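Local coordinates for protein mevalonate kinase, putative (Leishmania major, PDB 2HFS) that probably phosphorylates (R)-mevalonate with ATP to give (R)-5-phosphomevalonate and ADP, an early step of isoprenoid and sterol biosynthesis in this GHMP-family kinase, at residues K9-G14 with R48-P53; V30-E35 with D207-K212. One frame throughout, in Å; residues are numbered along the deposited sequence.

The two contacts lie on opposite sides of the chain's centre, their own centres about 44 Å apart, and share strand 36-52 as a neighbour: interaction 1 uses its far end, whereas residues 30-35 of interaction 2 belong to the loop leading into it. Interaction 1 is partly buried and dominated by backbone hydrogen bonds, with Thr12 and Leu49 at its buried side and charged groups bridged by water at its exposed one. Interaction 2 lies at the surface, buries less area and depends on side chains alone: two histidine rings, two valines and a lysine that join a loop to helix 201-214. One contact lays a loop along a strand's edge, the other ties a loop to a helix.

Interaction 1 of 2, residues K9-G14 with R48-P53; sequences KSKTTG and RLEINP
Thr12 and Leu49 meet where the N-terminal segment runs along the end of strand 36-52 and pairs with it through a single beta bridge, Lys11 with Glu50, in the mixed sheet of this GHMP kinase. The segment takes one edge of the strand, while Arg48, Glu50 and Asn52 bond by their backbones to strand 97-103. Three hydrogen bonds sew the edge together. Thr12 N gives to Leu49 O and Ile51 N to Ser10 O, each at 2.9 Å. The third comes from a side chain: Leu49 N reaches Thr12 OG1 at 3.1 Å and 171°. Chi1 of 58° sets this hydroxyl between backbone N and carbonyl carbon, where it faces the strand and stands in for a main-chain acceptor.

The same threonine suits the buried side because its methyl CG2 turns to Leu49 CB at 4.0 Å, and both residues also touch helix 114-130, whose Glu128 forms a salt bridge with Lys9. Towards the more exposed end Ile51 also packs closely, its CD1 lying 3.5 Å from Ser10 CB, tighter than usual for two carbons.

The other side is looser and wet. Lys11, extended throughout with CG anti to the backbone N (chi1 179°), runs beside Glu50 in the same direction, but NZ and OE1 stay beyond salt-bridge range and a water joins them. Its CE comes to the edge of the Arg48 guanidinium, and these long aliphatic chains let the charged ends stay in solvent. A second water lies in the guanidinium plane, accepting from Arg48 NE at 3.1 Å and donating to Thr12 O at 2.8 Å.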
loop_
_atom_site.group_PDB
_atom_site.type_symbol
_atom_site.label_atom_id
_atom_site.label_comp_id
_atom_site.label_asym_id
_atom_site.label_seq_id
_atom_site.Cartn_x
_atom_site.Cartn_y
_atom_site.Cartn_z
ATOM N N LYS A 9 28.815 -2.696 -9.989
ATOM C CA LYS A 9 29.202 -2.879 -8.594
ATOM C C LYS A 9 29.178 -4.381 -8.177
ATOM O O LYS A 9 28.481 -5.200 -8.784
ATOM C CB LYS A 9 28.279 -2.051 -7.676
ATOM C CG LYS A 9 28.320 -0.543 -7.924
ATOM C CD LYS A 9 27.519 0.243 -6.880
ATOM C CE LYS A 9 28.153 0.212 -5.488
ATOM N NZ LYS A 9 27.770 1.388 -4.664
ATOM N N SER A 10 29.928 -4.726 -7.131
ATOM C CA SER A 10 29.939 -6.094 -6.610
ATOM C C SER A 10 28.947 -6.277 -5.447
ATOM O O SER A 10 28.555 -7.397 -5.112
ATOM C CB SER A 10 31.354 -6.523 -6.200
ATOM O OG SER A 10 31.822 -5.791 -5.088
ATOM N N LYS A 11 28.554 -5.166 -4.841
ATOM C CA LYS A 11 27.660 -5.169 -3.701
ATOM C C LYS A 11 27.036 -3.782 -3.641
ATOM O O LYS A 11 27.744 -2.801 -3.846
ATOM C CB LYS A 11 28.482 -5.472 -2.435
ATOM C CG LYS A 11 27.721 -5.508 -1.113
ATOM C CD LYS A 11 28.711 -5.625 0.090
ATOM C CE LYS A 11 27.942 -5.885 1.394
ATOM N NZ LYS A 11 28.804 -6.262 2.583
ATOM N N THR A 12 25.727 -3.689 -3.366
ATOM C CA THR A 12 25.105 -2.376 -3.096
ATOM C C THR A 12 25.536 -1.778 -1.763
ATOM O O THR A 12 25.799 -2.511 -0.801
ATOM C CB THR A 12 23.554 -2.444 -3.168
ATOM O OG1 THR A 12 23.065 -3.413 -2.230
ATOM C CG2 THR A 12 23.116 -2.941 -4.529
ATOM N N THR A 13 25.609 -0.444 -1.723
ATOM C CA THR A 13 26.026 0.315 -0.543
ATOM C C THR A 13 25.022 1.415 -0.213
ATOM O O THR A 13 25.171 2.124 0.793
ATOM C CB THR A 13 27.403 0.996 -0.758
ATOM O OG1 THR A 13 27.335 1.883 -1.902
ATOM C CG2 THR A 13 28.499 -0.021 -1.106
ATOM N N GLY A 14 24.014 1.570 -1.070
ATOM C CA GLY A 14 23.000 2.608 -0.870
ATOM C C GLY A 14 21.877 2.082 -0.001
ATOM O O GLY A 14 21.984 0.968 0.536
ATOM N N ARG A 48 19.014 -5.422 -0.576
ATOM C CA ARG A 48 20.459 -5.358 -0.743
ATOM C C ARG A 48 20.830 -6.485 -1.687
ATOM O O ARG A 48 20.281 -7.602 -1.582
ATOM C CB ARG A 48 21.184 -5.587 0.588
ATOM C CG ARG A 48 21.064 -4.493 1.633
ATOM C CD ARG A 48 21.783 -4.820 2.970
ATOM N NE ARG A 48 23.239 -4.737 2.834
ATOM C CZ ARG A 48 24.109 -4.529 3.831
ATOM N NH1 ARG A 48 23.687 -4.363 5.080
ATOM N NH2 ARG A 48 25.411 -4.471 3.568
ATOM N N LEU A 49 21.764 -6.189 -2.583
ATOM C CA LEU A 49 22.238 -7.131 -3.578
ATOM C C LEU A 49 23.759 -7.238 -3.579
ATOM O O LEU A 49 24.449 -6.271 -3.297
ATOM C CB LEU A 49 21.797 -6.672 -4.967
ATOM C CG LEU A 49 20.301 -6.642 -5.262
ATOM C CD1 LEU A 49 20.138 -6.109 -6.677
ATOM C CD2 LEU A 49 19.692 -8.049 -5.149
ATOM N N GLU A 50 24.260 -8.423 -3.895
ATOM C CA GLU A 50 25.664 -8.603 -4.228
ATOM C C GLU A 50 25.849 -9.748 -5.205
ATOM O O GLU A 50 25.015 -10.651 -5.285
ATOM C CB GLU A 50 26.478 -8.835 -2.977
ATOM C CG GLU A 50 26.001 -10.009 -2.151
ATOM C CD GLU A 50 26.842 -10.134 -0.909
ATOM O OE1 GLU A 50 26.638 -9.336 0.026
ATOM O OE2 GLU A 50 27.725 -11.000 -0.898
ATOM N N ILE A 51 26.947 -9.696 -5.946
ATOM C CA ILE A 51 27.260 -10.706 -6.949
ATOM C C ILE A 51 27.497 -12.055 -6.298
ATOM O O ILE A 51 27.913 -12.125 -5.136
ATOM C CB ILE A 51 28.433 -10.231 -7.855
ATOM C CG1 ILE A 51 29.717 -9.975 -7.053
ATOM C CG2 ILE A 51 28.028 -8.961 -8.606
ATOM C CD1 ILE A 51 30.921 -9.528 -7.931
ATOM N N ASN A 52 27.154 -13.121 -7.016
ATOM C CA ASN A 52 27.332 -14.481 -6.519
ATOM C C ASN A 52 28.126 -15.225 -7.591
ATOM O O ASN A 52 27.549 -15.888 -8.432
ATOM C CB ASN A 52 25.957 -15.125 -6.258
ATOM C CG ASN A 52 25.984 -16.179 -5.137
ATOM O OD1 ASN A 52 26.935 -16.264 -4.357
ATOM N ND2 ASN A 52 24.923 -16.960 -5.047
ATOM N N PRO A 53 29.450 -15.046 -7.619
ATOM C CA PRO A 53 30.247 -15.593 -8.721
ATOM C C PRO A 53 30.124 -17.103 -8.769
ATOM O O PRO A 53 30.112 -17.747 -7.722
ATOM C CB PRO A 53 31.667 -15.175 -8.363
ATOM C CG PRO A 53 31.492 -14.024 -7.514
ATOM C CD PRO A 53 30.297 -14.338 -6.644
HETATM O O HOH W 1 29.091 -9.203 1.450
HETATM O O HOH W 2 24.694 -4.917 0.150
#

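Interaction 2 of 2, residues V30-E35 with D207-K212; sequences VVHGAE and DVHKMK
His32 pushes its imidazole against the side of helix 201-214, where its CE1 lies 3.4 Å from His209 ND1. The two rings, with centroids 4.9 Å apart and planes at 54°, meet obliquely. CG of His32 stands beside its backbone N (chi1 -60°), a setting that carries the ring out from the loop to the helix.

Lys212, one turn after Val208, comes from the opposite direction with its chain fully extended, and its NZ donates to His32 ND1 at 3.1 Å, tilted 19° from the ring plane. As acceptor, ND1 would be unprotonated, and the ammonium beside it probably disfavours a second proton on the ring. Histidine fits because ND1 can accept while the rest of the flat ring packs against His209 and Val208. Lysine suits its position because CD lies close beside the imidazole, 3.4 Å from His32 ND1. Val31 adds a nonpolar branch, its CG1 resting 3.8 Å from His209 NE2, while Val208 CG1 approaches His32 NE2 more loosely.

This surface packing joins the loop between strands 17-25 and 36-52 to helix 201-214. Phe219 of helix 216-239 meets the His32 ring and touches Val208 and Lys212, and Arg172 of strand 166-172 packs on Val31.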
loop_
_atom_site.group_PDB
_atom_site.type_symbol
_atom_site.label_atom_id
_atom_site.label_comp_id
_atom_site.label_asym_id
_atom_site.label_seq_id
_atom_site.Cartn_x
_atom_site.Cartn_y
_atom_site.Cartn_z
ATOM N N VAL A 30 -13.053 4.561 -6.774
ATOM C CA VAL A 30 -12.047 4.899 -7.775
ATOM C C VAL A 30 -12.199 4.091 -9.082
ATOM O O VAL A 30 -11.934 4.607 -10.177
ATOM C CB VAL A 30 -10.623 4.725 -7.180
ATOM C CG1 VAL A 30 -10.340 3.239 -6.840
ATOM C CG2 VAL A 30 -9.568 5.293 -8.105
ATOM N N VAL A 31 -12.613 2.833 -8.953
ATOM C CA VAL A 31 -12.909 1.964 -10.090
ATOM C C VAL A 31 -13.951 2.611 -11.017
ATOM O O VAL A 31 -13.949 2.369 -12.224
ATOM C CB VAL A 31 -13.364 0.569 -9.599
ATOM C CG1 VAL A 31 -13.881 -0.323 -10.735
ATOM C CG2 VAL A 31 -12.220 -0.111 -8.855
ATOM N N HIS A 32 -14.806 3.458 -10.438
ATOM C CA HIS A 32 -15.919 4.071 -11.161
ATOM C C HIS A 32 -15.697 5.549 -11.458
ATOM O O HIS A 32 -16.635 6.273 -11.832
ATOM C CB HIS A 32 -17.226 3.805 -10.404
ATOM C CG HIS A 32 -17.513 2.347 -10.256
ATOM N ND1 HIS A 32 -18.377 1.674 -11.090
ATOM C CD2 HIS A 32 -16.983 1.416 -9.426
ATOM C CE1 HIS A 32 -18.406 0.396 -10.749
ATOM N NE2 HIS A 32 -17.553 0.210 -9.760
ATOM N N GLY A 33 -14.451 5.987 -11.283
ATOM C CA GLY A 33 -14.012 7.288 -11.770
ATOM C C GLY A 33 -13.805 8.332 -10.701
ATOM O O GLY A 33 -13.513 9.480 -11.014
ATOM N N ALA A 34 -13.956 7.935 -9.439
ATOM C CA ALA A 34 -13.824 8.871 -8.322
ATOM C C ALA A 34 -12.351 9.081 -8.015
ATOM O O ALA A 34 -11.524 8.240 -8.339
ATOM C CB ALA A 34 -14.570 8.339 -7.096
ATOM N N GLU A 35 -12.015 10.210 -7.412
ATOM C CA GLU A 35 -10.633 10.454 -6.996
ATOM C C GLU A 35 -10.363 9.663 -5.714
ATOM O O GLU A 35 -11.261 9.493 -4.887
ATOM C CB GLU A 35 -10.390 11.940 -6.744
ATOM C CG GLU A 35 -10.756 12.881 -7.896
ATOM C CD GLU A 35 -10.332 14.321 -7.643
ATOM O OE1 GLU A 35 -9.938 14.673 -6.509
ATOM O OE2 GLU A 35 -10.385 15.123 -8.589
ATOM N N ASP A 207 -18.304 -7.955 -7.325
ATOM C CA ASP A 207 -19.516 -7.820 -6.502
ATOM C C ASP A 207 -20.042 -6.379 -6.514
ATOM O O ASP A 207 -21.248 -6.165 -6.590
ATOM C CB ASP A 207 -19.273 -8.265 -5.055
ATOM C CG ASP A 207 -19.302 -9.773 -4.889
ATOM O OD1 ASP A 207 -19.503 -10.494 -5.886
ATOM O OD2 ASP A 207 -19.110 -10.326 -3.794
ATOM N N VAL A 208 -19.140 -5.398 -6.433
ATOM C CA VAL A 208 -19.543 -3.988 -6.482
ATOM C C VAL A 208 -20.114 -3.637 -7.864
ATOM O O VAL A 208 -21.125 -2.927 -7.959
ATOM C CB VAL A 208 -18.397 -3.019 -6.033
ATOM C CG1 VAL A 208 -18.857 -1.557 -6.066
ATOM C CG2 VAL A 208 -17.925 -3.371 -4.632
ATOM N N HIS A 209 -19.494 -4.149 -8.931
ATOM C CA HIS A 209 -20.011 -3.906 -10.297
ATOM C C HIS A 209 -21.430 -4.417 -10.446
ATOM O O HIS A 209 -22.291 -3.744 -11.024
ATOM C CB HIS A 209 -19.158 -4.620 -11.340
ATOM C CG HIS A 209 -17.933 -3.867 -11.765
ATOM N ND1 HIS A 209 -17.984 -2.611 -12.336
ATOM C CD2 HIS A 209 -16.627 -4.222 -11.756
ATOM C CE1 HIS A 209 -16.757 -2.211 -12.627
ATOM N NE2 HIS A 209 -15.915 -3.171 -12.288
ATOM N N LYS A 210 -21.653 -5.626 -9.940
ATOM C CA LYS A 210 -22.957 -6.255 -9.954
ATOM C C LYS A 210 -23.998 -5.424 -9.181
ATOM O O LYS A 210 -25.117 -5.217 -9.660
ATOM C CB LYS A 210 -22.852 -7.677 -9.397
HETATM N N MSE A 211 -23.632 -4.930 -8.000
HETATM C CA MSE A 211 -24.577 -4.110 -7.245
HETATM C C MSE A 211 -24.960 -2.855 -8.033
HETATM O O MSE A 211 -26.113 -2.418 -8.012
HETATM C CB MSE A 211 -24.004 -3.719 -5.886
HETATM C CG MSE A 211 -24.976 -2.862 -5.087
HETATM SE SE MSE A 211 -23.988 -1.742 -3.873
HETATM C CE MSE A 211 -25.530 -0.757 -3.015
ATOM N N LYS A 212 -23.989 -2.272 -8.719
ATOM C CA LYS A 212 -24.244 -1.131 -9.588
ATOM C C LYS A 212 -25.235 -1.506 -10.702
ATOM O O LYS A 212 -26.223 -0.799 -10.906
ATOM C CB LYS A 212 -22.944 -0.595 -10.176
ATOM C CG LYS A 212 -23.095 0.747 -10.845
ATOM C CD LYS A 212 -21.758 1.225 -11.386
ATOM C CE LYS A 212 -21.898 2.618 -11.956
ATOM N NZ LYS A 212 -20.625 3.172 -12.530
#